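Local coordinates for Fc fragment of IgE receptor II (Bos taurus, PDB 6PWS), which binds a mannose-type sugar at calcium in its C-type carbohydrate-recognition domain and probably also recognises IgE, as CD23 does in other mammals, at residues A33-C37 and G125-D129; R43-I47 and S65-L69; I47-Q53 and D87-W91. All coordinates share one frame; numbering follows the deposited sequence.

Contact 1. Residues A33-C37 and G125-D129; sequences ARYAC and GWVCD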
loop_
_atom_site.group_PDB
_atom_site.type_symbol
_atom_site.label_atom_id
_atom_site.label_comp_id
_atom_site.label_asym_id
_atom_site.label_seq_id
_atom_site.Cartn_x
_atom_site.Cartn_y
_atom_site.Cartn_z
ATOM N N ALA A 33 7.838 2.008 6.838
ATOM C CA ALA A 33 7.564 2.039 5.406
ATOM C C ALA A 33 6.983 3.387 4.988
ATOM O O ALA A 33 7.319 3.905 3.915
ATOM C CB ALA A 33 6.645 0.874 5.028
ATOM N N ARG A 34 6.133 3.991 5.830
ATOM C CA ARG A 34 5.633 5.333 5.542
ATOM C C ARG A 34 6.801 6.274 5.278
ATOM O O ARG A 34 6.840 6.990 4.270
ATOM C CB ARG A 34 4.790 5.868 6.707
ATOM C CG ARG A 34 4.387 7.332 6.498
ATOM C CD ARG A 34 4.166 8.081 7.748
ATOM N NE ARG A 34 3.931 9.486 7.451
ATOM C CZ ARG A 34 3.397 10.321 8.321
ATOM N NH1 ARG A 34 3.076 9.895 9.528
ATOM N NH2 ARG A 34 3.163 11.576 8.003
ATOM N N TYR A 35 7.760 6.293 6.205
ATOM C CA TYR A 35 8.871 7.228 6.083
ATOM C C TYR A 35 9.860 6.810 5.008
ATOM O O TYR A 35 10.506 7.673 4.410
ATOM C CB TYR A 35 9.528 7.445 7.449
ATOM C CG TYR A 35 8.643 8.304 8.328
ATOM C CD1 TYR A 35 8.397 9.638 8.005
ATOM C CD2 TYR A 35 8.017 7.785 9.447
ATOM C CE1 TYR A 35 7.567 10.428 8.784
ATOM C CE2 TYR A 35 7.183 8.567 10.227
ATOM C CZ TYR A 35 6.956 9.882 9.891
ATOM O OH TYR A 35 6.128 10.652 10.676
ATOM N N ALA A 36 9.981 5.512 4.725
ATOM C CA ALA A 36 10.835 5.085 3.621
ATOM C C ALA A 36 10.302 5.616 2.298
ATOM O O ALA A 36 11.069 6.075 1.444
ATOM C CB ALA A 36 10.939 3.558 3.593
ATOM N N CYS A 37 8.979 5.575 2.112
ATOM C CA CYS A 37 8.398 6.151 0.906
ATOM C C CYS A 37 8.614 7.661 0.852
ATOM O O CYS A 37 8.962 8.204 -0.201
ATOM C CB CYS A 37 6.908 5.826 0.804
ATOM S SG CYS A 37 6.544 4.081 0.454
ATOM N N GLY A 125 8.176 -6.332 2.045
ATOM C CA GLY A 125 7.843 -5.484 0.928
ATOM C C GLY A 125 6.974 -4.320 1.363
ATOM O O GLY A 125 6.299 -4.354 2.392
ATOM N N TRP A 126 6.985 -3.293 0.525
ATOM C CA TRP A 126 6.191 -2.091 0.763
ATOM C C TRP A 126 6.140 -1.376 -0.580
ATOM O O TRP A 126 7.098 -1.469 -1.354
ATOM C CB TRP A 126 6.774 -1.226 1.916
ATOM C CG TRP A 126 8.296 -1.256 2.008
ATOM C CD1 TRP A 126 9.067 -2.220 2.620
ATOM C CD2 TRP A 126 9.216 -0.314 1.439
ATOM N NE1 TRP A 126 10.397 -1.942 2.438
ATOM C CE2 TRP A 126 10.513 -0.772 1.732
ATOM C CE3 TRP A 126 9.066 0.882 0.719
ATOM C CZ2 TRP A 126 11.648 -0.091 1.323
ATOM C CZ3 TRP A 126 10.196 1.556 0.316
ATOM C CH2 TRP A 126 11.469 1.073 0.622
ATOM N N VAL A 127 5.015 -0.739 -0.895
ATOM C CA VAL A 127 4.831 -0.130 -2.206
ATOM C C VAL A 127 4.515 1.345 -2.017
ATOM O O VAL A 127 3.626 1.688 -1.234
ATOM C CB VAL A 127 3.712 -0.824 -3.011
ATOM C CG1 VAL A 127 3.595 -0.207 -4.390
ATOM C CG2 VAL A 127 3.957 -2.334 -3.096
ATOM N N CYS A 128 5.235 2.204 -2.744
ATOM C CA CYS A 128 4.999 3.636 -2.744
ATOM C C CYS A 128 4.416 4.071 -4.081
ATOM O O CYS A 128 4.621 3.415 -5.112
ATOM C CB CYS A 128 6.297 4.440 -2.556
ATOM S SG CYS A 128 7.484 3.803 -1.352
ATOM N N ASP A 129 3.760 5.233 -4.080
ATOM C CA ASP A 129 3.360 5.864 -5.328
ATOM C C ASP A 129 3.656 7.359 -5.312
ATOM O O ASP A 129 3.980 7.967 -4.281
ATOM C CB ASP A 129 1.907 5.535 -5.749
ATOM C CG ASP A 129 0.828 6.150 -4.858
ATOM O OD1 ASP A 129 1.085 7.172 -4.203
ATOM O OD2 ASP A 129 -0.297 5.582 -4.849
#
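The disulfide that joins helix to strand here, Cys37 to Cys128, lies beside the indole of Trp126, a residue with an unusual chi1. Cys37 SG and Cys128 SG are 2.1 Å apart, with chi3 of -82°. Cys128 SG comes to the edge of the Trp126 ring, in its plane. Cys37 SG meets the same ring obliquely, 4.1 Å from Trp126 CE3, a sulfur-aromatic contact.

Trp126 has CG held between its backbone N and carbonyl carbon, at chi1 34°, short of the usual staggered value near 60°. That setting carries the six-membered ring under Ala36, whose CB makes a CH-pi contact over one face, 4.1 Å from the ring centroid. The methyl lies toward the rim rather than over the middle. Nearer the strand, Ala33 CB packs 3.8 Å from Trp126 CB, and the indole NE1 bonds to Gly26 O, which helps to hold the ring's rotation.

This is the long-range disulfide of the C-type lectin fold, tying helix 30-39 to the last strand, 123-131. Residues alternate along that strand: Trp126 and Cys128 turn their side chains to the helix, while Val127 and Asp129 point away from it. Val127 packs there on Val45 and Ser65, and Asp129 OD2 forms a salt bridge with Lys19 NZ and accepts a hydrogen bond from Ser46 N.

Contact 2. Residues R43-I47 and S65-L69; sequences RLVSI and SWIGL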
loop_
_atom_site.group_PDB
_atom_site.type_symbol
_atom_site.label_atom_id
_atom_site.label_comp_id
_atom_site.label_asym_id
_atom_site.label_seq_id
_atom_site.Cartn_x
_atom_site.Cartn_y
_atom_site.Cartn_z
ATOM N N ARG A 43 4.607 8.385 -1.253
ATOM C CA ARG A 43 3.859 7.931 -0.090
ATOM C C ARG A 43 3.492 6.470 -0.313
ATOM O O ARG A 43 3.418 6.000 -1.449
ATOM C CB ARG A 43 2.559 8.727 0.120
ATOM C CG ARG A 43 2.721 10.229 0.352
ATOM C CD ARG A 43 1.461 10.792 0.980
ATOM N NE ARG A 43 1.466 12.243 1.129
ATOM C CZ ARG A 43 1.021 13.102 0.216
ATOM N NH1 ARG A 43 0.526 12.674 -0.941
ATOM N NH2 ARG A 43 1.072 14.400 0.473
ATOM N N LEU A 44 3.212 5.744 0.767
ATOM C CA LEU A 44 2.669 4.397 0.616
ATOM C C LEU A 44 1.457 4.445 -0.312
ATOM O O LEU A 44 0.638 5.374 -0.260
ATOM C CB LEU A 44 2.291 3.826 1.984
ATOM C CG LEU A 44 3.461 3.311 2.836
ATOM C CD1 LEU A 44 2.997 3.112 4.280
ATOM C CD2 LEU A 44 4.007 2.007 2.264
ATOM N N VAL A 45 1.342 3.401 -1.145
ATOM C CA VAL A 45 0.444 3.414 -2.298
ATOM C C VAL A 45 -1.025 3.501 -1.902
ATOM O O VAL A 45 -1.492 2.863 -0.945
ATOM C CB VAL A 45 0.713 2.171 -3.181
ATOM C CG1 VAL A 45 0.382 0.862 -2.452
ATOM C CG2 VAL A 45 -0.032 2.227 -4.508
ATOM N N SER A 46 -1.775 4.254 -2.712
ATOM C CA SER A 46 -3.224 4.344 -2.610
ATOM C C SER A 46 -3.858 3.762 -3.873
ATOM O O SER A 46 -3.368 4.002 -4.978
ATOM C CB SER A 46 -3.661 5.804 -2.452
ATOM O OG SER A 46 -3.064 6.434 -1.327
ATOM N N ILE A 47 -4.954 3.014 -3.714
ATOM C CA ILE A 47 -5.469 2.144 -4.777
ATOM C C ILE A 47 -6.934 2.481 -5.043
ATOM O O ILE A 47 -7.762 2.427 -4.122
ATOM C CB ILE A 47 -5.314 0.653 -4.412
ATOM C CG1 ILE A 47 -3.877 0.332 -3.989
ATOM C CG2 ILE A 47 -5.752 -0.227 -5.579
ATOM C CD1 ILE A 47 -3.710 -1.061 -3.397
ATOM N N SER A 65 3.181 -7.191 1.594
ATOM C CA SER A 65 3.736 -5.850 1.467
ATOM C C SER A 65 2.778 -4.784 1.999
ATOM O O SER A 65 1.563 -4.882 1.834
ATOM C CB SER A 65 4.108 -5.536 0.012
ATOM O OG SER A 65 3.022 -5.701 -0.890
ATOM N N TRP A 66 3.338 -3.740 2.599
ATOM C CA TRP A 66 2.509 -2.657 3.112
ATOM C C TRP A 66 1.955 -1.776 1.990
ATOM O O TRP A 66 2.641 -1.489 1.000
ATOM C CB TRP A 66 3.321 -1.764 4.041
ATOM C CG TRP A 66 3.721 -2.376 5.342
ATOM C CD1 TRP A 66 4.990 -2.542 5.798
ATOM C CD2 TRP A 66 2.857 -2.876 6.371
ATOM N NE1 TRP A 66 4.980 -3.110 7.051
ATOM C CE2 TRP A 66 3.678 -3.319 7.428
ATOM C CE3 TRP A 66 1.467 -3.008 6.495
ATOM C CZ2 TRP A 66 3.156 -3.867 8.602
ATOM C CZ3 TRP A 66 0.948 -3.563 7.658
ATOM C CH2 TRP A 66 1.794 -3.980 8.697
ATOM N N ILE A 67 0.721 -1.300 2.201
ATOM C CA ILE A 67 0.107 -0.271 1.375
ATOM C C ILE A 67 -0.309 0.916 2.260
ATOM O O ILE A 67 -0.240 0.874 3.489
ATOM C CB ILE A 67 -1.069 -0.811 0.524
ATOM C CG1 ILE A 67 -2.267 -1.228 1.383
ATOM C CG2 ILE A 67 -0.585 -1.957 -0.364
ATOM C CD1 ILE A 67 -3.516 -1.556 0.555
ATOM N N GLY A 68 -0.749 1.992 1.606
ATOM C CA GLY A 68 -1.026 3.252 2.267
ATOM C C GLY A 68 -2.445 3.396 2.787
ATOM O O GLY A 68 -3.136 4.373 2.480
ATOM N N LEU A 69 -2.875 2.449 3.621
ATOM C CA LEU A 69 -4.244 2.378 4.124
ATOM C C LEU A 69 -4.176 1.976 5.592
ATOM O O LEU A 69 -3.439 1.045 5.941
ATOM C CB LEU A 69 -5.048 1.366 3.288
ATOM C CG LEU A 69 -6.554 1.293 3.544
ATOM C CD1 LEU A 69 -7.250 2.598 3.183
ATOM C CD2 LEU A 69 -7.146 0.130 2.742
#
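Leu44 reaches Trp66 at the root of its indole and not at the ring: Leu44 CD2 lies 4.2 Å from Trp66 CB, while the flat group itself leads away from the 43-47 segment. There the indole meets the Trp30 ring edge-to-face, and on its own edge NE1 bonds to Lys28 O. Ala33, Leu123 and Cys105 are further neighbours of the Trp66 side chain.

Trp66 to Leu69 spell WIGL, a signature sequence of C-type lectin domains, and the glycine in it carries the closest packing. Leu44 CB presses on Gly68 CA at 3.4 Å, tighter than usual for two carbons, and the carbonyl oxygens of Leu44 and Val45 occupy the side of Gly68 on which a side chain would project. Gly68 N donates to Val45 O across 2.8 Å, a bent bond (N-H...O 145°). Gly68 is also the centre of an inverse gamma turn, with a weak bond from Leu69 N back to Ile67 O, and the chain turns a corner here.

Ile67 supplies the apolar side. Its CG2 touches Val45 CG1 at 3.6 Å; that methyl of Val45 is set between the backbone N and carbonyl carbon (chi1 64°), which directs it at the isoleucine. Farther out, Ile47 CD1 and Ile67 CD1 meet tip to tip at 4.0 Å, the two side chains at roughly a right angle.

Helix 30-39 covers Leu44 through Trp30, Ala33 and Cys37, Trp80 of strand 79-80 packs on Ile47 and Ile67, and strand 123-131 bonds to both Val45 and Trp66.

Contact 3. Residues I47-Q53 and D87-W91; sequences IHSPEEQ and DYSNW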
loop_
_atom_site.group_PDB
_atom_site.type_symbol
_atom_site.label_atom_id
_atom_site.label_comp_id
_atom_site.label_asym_id
_atom_site.label_seq_id
_atom_site.Cartn_x
_atom_site.Cartn_y
_atom_site.Cartn_z
ATOM N N ILE A 47 -4.954 3.014 -3.714
ATOM C CA ILE A 47 -5.469 2.144 -4.777
ATOM C C ILE A 47 -6.934 2.481 -5.043
ATOM O O ILE A 47 -7.762 2.427 -4.122
ATOM C CB ILE A 47 -5.314 0.653 -4.412
ATOM C CG1 ILE A 47 -3.877 0.332 -3.989
ATOM C CG2 ILE A 47 -5.752 -0.227 -5.579
ATOM C CD1 ILE A 47 -3.710 -1.061 -3.397
ATOM N N HIS A 48 -7.271 2.788 -6.305
ATOM C CA HIS A 48 -8.574 3.362 -6.618
ATOM C C HIS A 48 -9.285 2.753 -7.816
ATOM O O HIS A 48 -10.305 3.307 -8.257
ATOM C CB HIS A 48 -8.460 4.884 -6.772
ATOM C CG HIS A 48 -8.126 5.556 -5.484
ATOM N ND1 HIS A 48 -9.029 5.638 -4.446
ATOM C CD2 HIS A 48 -6.978 6.108 -5.023
ATOM C CE1 HIS A 48 -8.465 6.239 -3.417
ATOM N NE2 HIS A 48 -7.221 6.539 -3.740
ATOM N N SER A 49 -8.831 1.611 -8.326
ATOM C CA SER A 49 -9.532 0.972 -9.434
ATOM C C SER A 49 -9.076 -0.472 -9.541
ATOM O O SER A 49 -7.982 -0.826 -9.081
ATOM C CB SER A 49 -9.249 1.691 -10.763
ATOM O OG SER A 49 -7.902 1.519 -11.161
ATOM N N PRO A 50 -9.865 -1.311 -10.222
ATOM C CA PRO A 50 -9.417 -2.685 -10.471
ATOM C C PRO A 50 -8.194 -2.744 -11.376
ATOM O O PRO A 50 -7.377 -3.660 -11.236
ATOM C CB PRO A 50 -10.654 -3.358 -11.094
ATOM C CG PRO A 50 -11.468 -2.238 -11.647
ATOM C CD PRO A 50 -11.246 -1.079 -10.702
ATOM N N GLU A 51 -8.047 -1.803 -12.309
ATOM C CA GLU A 51 -6.888 -1.817 -13.199
ATOM C C GLU A 51 -5.610 -1.513 -12.423
ATOM O O GLU A 51 -4.566 -2.150 -12.638
ATOM C CB GLU A 51 -7.094 -0.806 -14.328
ATOM C CG GLU A 51 -8.264 -1.125 -15.264
ATOM C CD GLU A 51 -9.651 -0.744 -14.730
ATOM O OE1 GLU A 51 -9.759 0.003 -13.729
ATOM O OE2 GLU A 51 -10.647 -1.205 -15.337
ATOM N N GLU A 52 -5.678 -0.545 -11.509
ATOM C CA GLU A 52 -4.531 -0.242 -10.660
ATOM C C GLU A 52 -4.216 -1.423 -9.750
ATOM O O GLU A 52 -3.048 -1.803 -9.577
ATOM C CB GLU A 52 -4.819 1.032 -9.865
ATOM C CG GLU A 52 -3.666 1.494 -8.999
ATOM C CD GLU A 52 -3.881 2.874 -8.392
ATOM O OE1 GLU A 52 -5.057 3.256 -8.139
ATOM O OE2 GLU A 52 -2.862 3.570 -8.166
ATOM N N GLN A 53 -5.250 -2.024 -9.147
ATOM C CA GLN A 53 -5.006 -3.205 -8.331
ATOM C C GLN A 53 -4.361 -4.319 -9.147
ATOM O O GLN A 53 -3.456 -4.999 -8.659
ATOM C CB GLN A 53 -6.302 -3.699 -7.691
ATOM C CG GLN A 53 -6.088 -4.941 -6.824
ATOM C CD GLN A 53 -5.204 -4.662 -5.621
ATOM O OE1 GLN A 53 -5.527 -3.808 -4.796
ATOM N NE2 GLN A 53 -4.099 -5.388 -5.504
ATOM N N ASP A 87 -13.204 4.097 -2.585
ATOM C CA ASP A 87 -14.004 3.863 -3.782
ATOM C C ASP A 87 -13.704 2.541 -4.481
ATOM O O ASP A 87 -14.425 2.174 -5.419
ATOM C CB ASP A 87 -13.883 5.059 -4.745
ATOM C CG ASP A 87 -12.445 5.463 -5.064
ATOM O OD1 ASP A 87 -11.509 4.675 -4.820
ATOM O OD2 ASP A 87 -12.262 6.593 -5.571
ATOM N N TYR A 88 -12.698 1.800 -4.027
ATOM C CA TYR A 88 -12.337 0.508 -4.595
ATOM C C TYR A 88 -11.752 -0.332 -3.469
ATOM O O TYR A 88 -10.880 0.158 -2.737
ATOM C CB TYR A 88 -11.286 0.656 -5.724
ATOM C CG TYR A 88 -10.736 -0.701 -6.093
ATOM C CD1 TYR A 88 -11.457 -1.571 -6.914
ATOM C CD2 TYR A 88 -9.568 -1.168 -5.519
ATOM C CE1 TYR A 88 -11.007 -2.861 -7.159
ATOM C CE2 TYR A 88 -9.110 -2.447 -5.749
ATOM C CZ TYR A 88 -9.835 -3.293 -6.569
ATOM O OH TYR A 88 -9.360 -4.562 -6.747
ATOM N N SER A 89 -12.168 -1.596 -3.339
ATOM C CA SER A 89 -11.545 -2.477 -2.360
ATOM C C SER A 89 -11.146 -3.816 -2.969
ATOM O O SER A 89 -11.726 -4.288 -3.951
ATOM C CB SER A 89 -12.432 -2.713 -1.135
ATOM O OG SER A 89 -13.666 -3.314 -1.494
ATOM N N ASN A 90 -10.169 -4.452 -2.320
ATOM C CA ASN A 90 -9.703 -5.782 -2.689
ATOM C C ASN A 90 -9.452 -6.625 -1.447
ATOM O O ASN A 90 -8.457 -7.354 -1.369
ATOM C CB ASN A 90 -8.455 -5.706 -3.567
ATOM C CG ASN A 90 -8.154 -7.009 -4.262
ATOM O OD1 ASN A 90 -9.069 -7.687 -4.738
ATOM N ND2 ASN A 90 -6.871 -7.365 -4.353
ATOM N N TRP A 91 -10.351 -6.557 -0.457
ATOM C CA TRP A 91 -10.158 -7.292 0.782
ATOM C C TRP A 91 -10.158 -8.799 0.560
ATOM O O TRP A 91 -11.055 -9.349 -0.091
ATOM C CB TRP A 91 -11.284 -6.953 1.766
ATOM C CG TRP A 91 -11.304 -5.532 2.232
ATOM C CD1 TRP A 91 -12.260 -4.590 1.963
ATOM C CD2 TRP A 91 -10.327 -4.889 3.070
ATOM N NE1 TRP A 91 -11.940 -3.401 2.571
ATOM C CE2 TRP A 91 -10.760 -3.559 3.258
ATOM C CE3 TRP A 91 -9.152 -5.320 3.710
ATOM C CZ2 TRP A 91 -10.071 -2.660 4.074
ATOM C CZ3 TRP A 91 -8.465 -4.423 4.517
ATOM C CH2 TRP A 91 -8.925 -3.107 4.683
HETATM O O HOH W 1 -10.188 2.772 -2.587
HETATM O O HOH W 2 -11.865 5.585 -8.557
#
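Tyr88 lays its ring against the chain that leads into helix 50-59, the second helix of the C-type lectin fold; the tyrosine itself belongs to the long loop between strands 79-80 and 105-108. Its CB starts 3.6 Å from His48 C, close also to Ser49 N. CG is anti to the backbone N (chi1 169°), which swings the ring over the backbone between Ser49 and Pro50. One face therefore lies on a peptide link, with Ser49 C above the ring centre and Pro50 N 3.6 Å from Tyr88 CE1. Tyr88 CD1 also packs against Pro50 CD, and Ile47 CG2 meets the ring obliquely, 3.9 Å from Tyr88 CD2. Farther along, CE2 reaches Gln53 CB, and at the tip the hydroxyl oxygen OH rests 3.3 Å from Gln53 CG.

Gln53 continues the contact to Asn90, its CD lying 3.4 Å from Asn90 ND2. The amides take their main polar partners from other parts of the fold: Gln53 OE1 accepts from Trp114 NE1 and Gln53 NE2 donates to Thr57 OG1, while Asn90 OD1 bonds to Lys113. The helix start is capped by Ser49, whose OG accepts from Glu52 N at 3.1 Å, and Glu52 OE1 separately accepts from His48 N, one residue before the cap, from above its carboxylate plane.

One water joins Ile47 O to Tyr88 N, another His48 O and, weakly, Asp87 OD2. The direct hydrogen bond across the contact is His48 to Asp87. NE2 of the same imidazole bonds to Asp82 OD1, so the ring sits between two carboxylates, which would favour a positive charge on it. His48 ND1 donates to Asp87 OD1 across 2.7 Å, nearly straight at 169°, the oxygen in the ring plane and used on its syn side, with ring and carboxylate planes 90° apart.

How the contacts relate
Read from the N terminus, helix 30-39 opens contact 1, which closes only near the C terminus at strand 123-131 and so spans a loop that holds the other two contacts. Strand 43-44 follows the helix and begins contact 2; its partner 65-69 closes a short loop containing helix 50-59. Contact 3 starts on that loop, shares Ile47 with contact 2, and closes beyond it at 87-91, so the two cross. Contacts 1 and 2 touch through backbone bonds, probably Asp129 N to Arg43 O and Val127 O to Val45 N. Contact 3, with its centre about 18 Å from that of contact 1, brings the long loop onto helix 50-59.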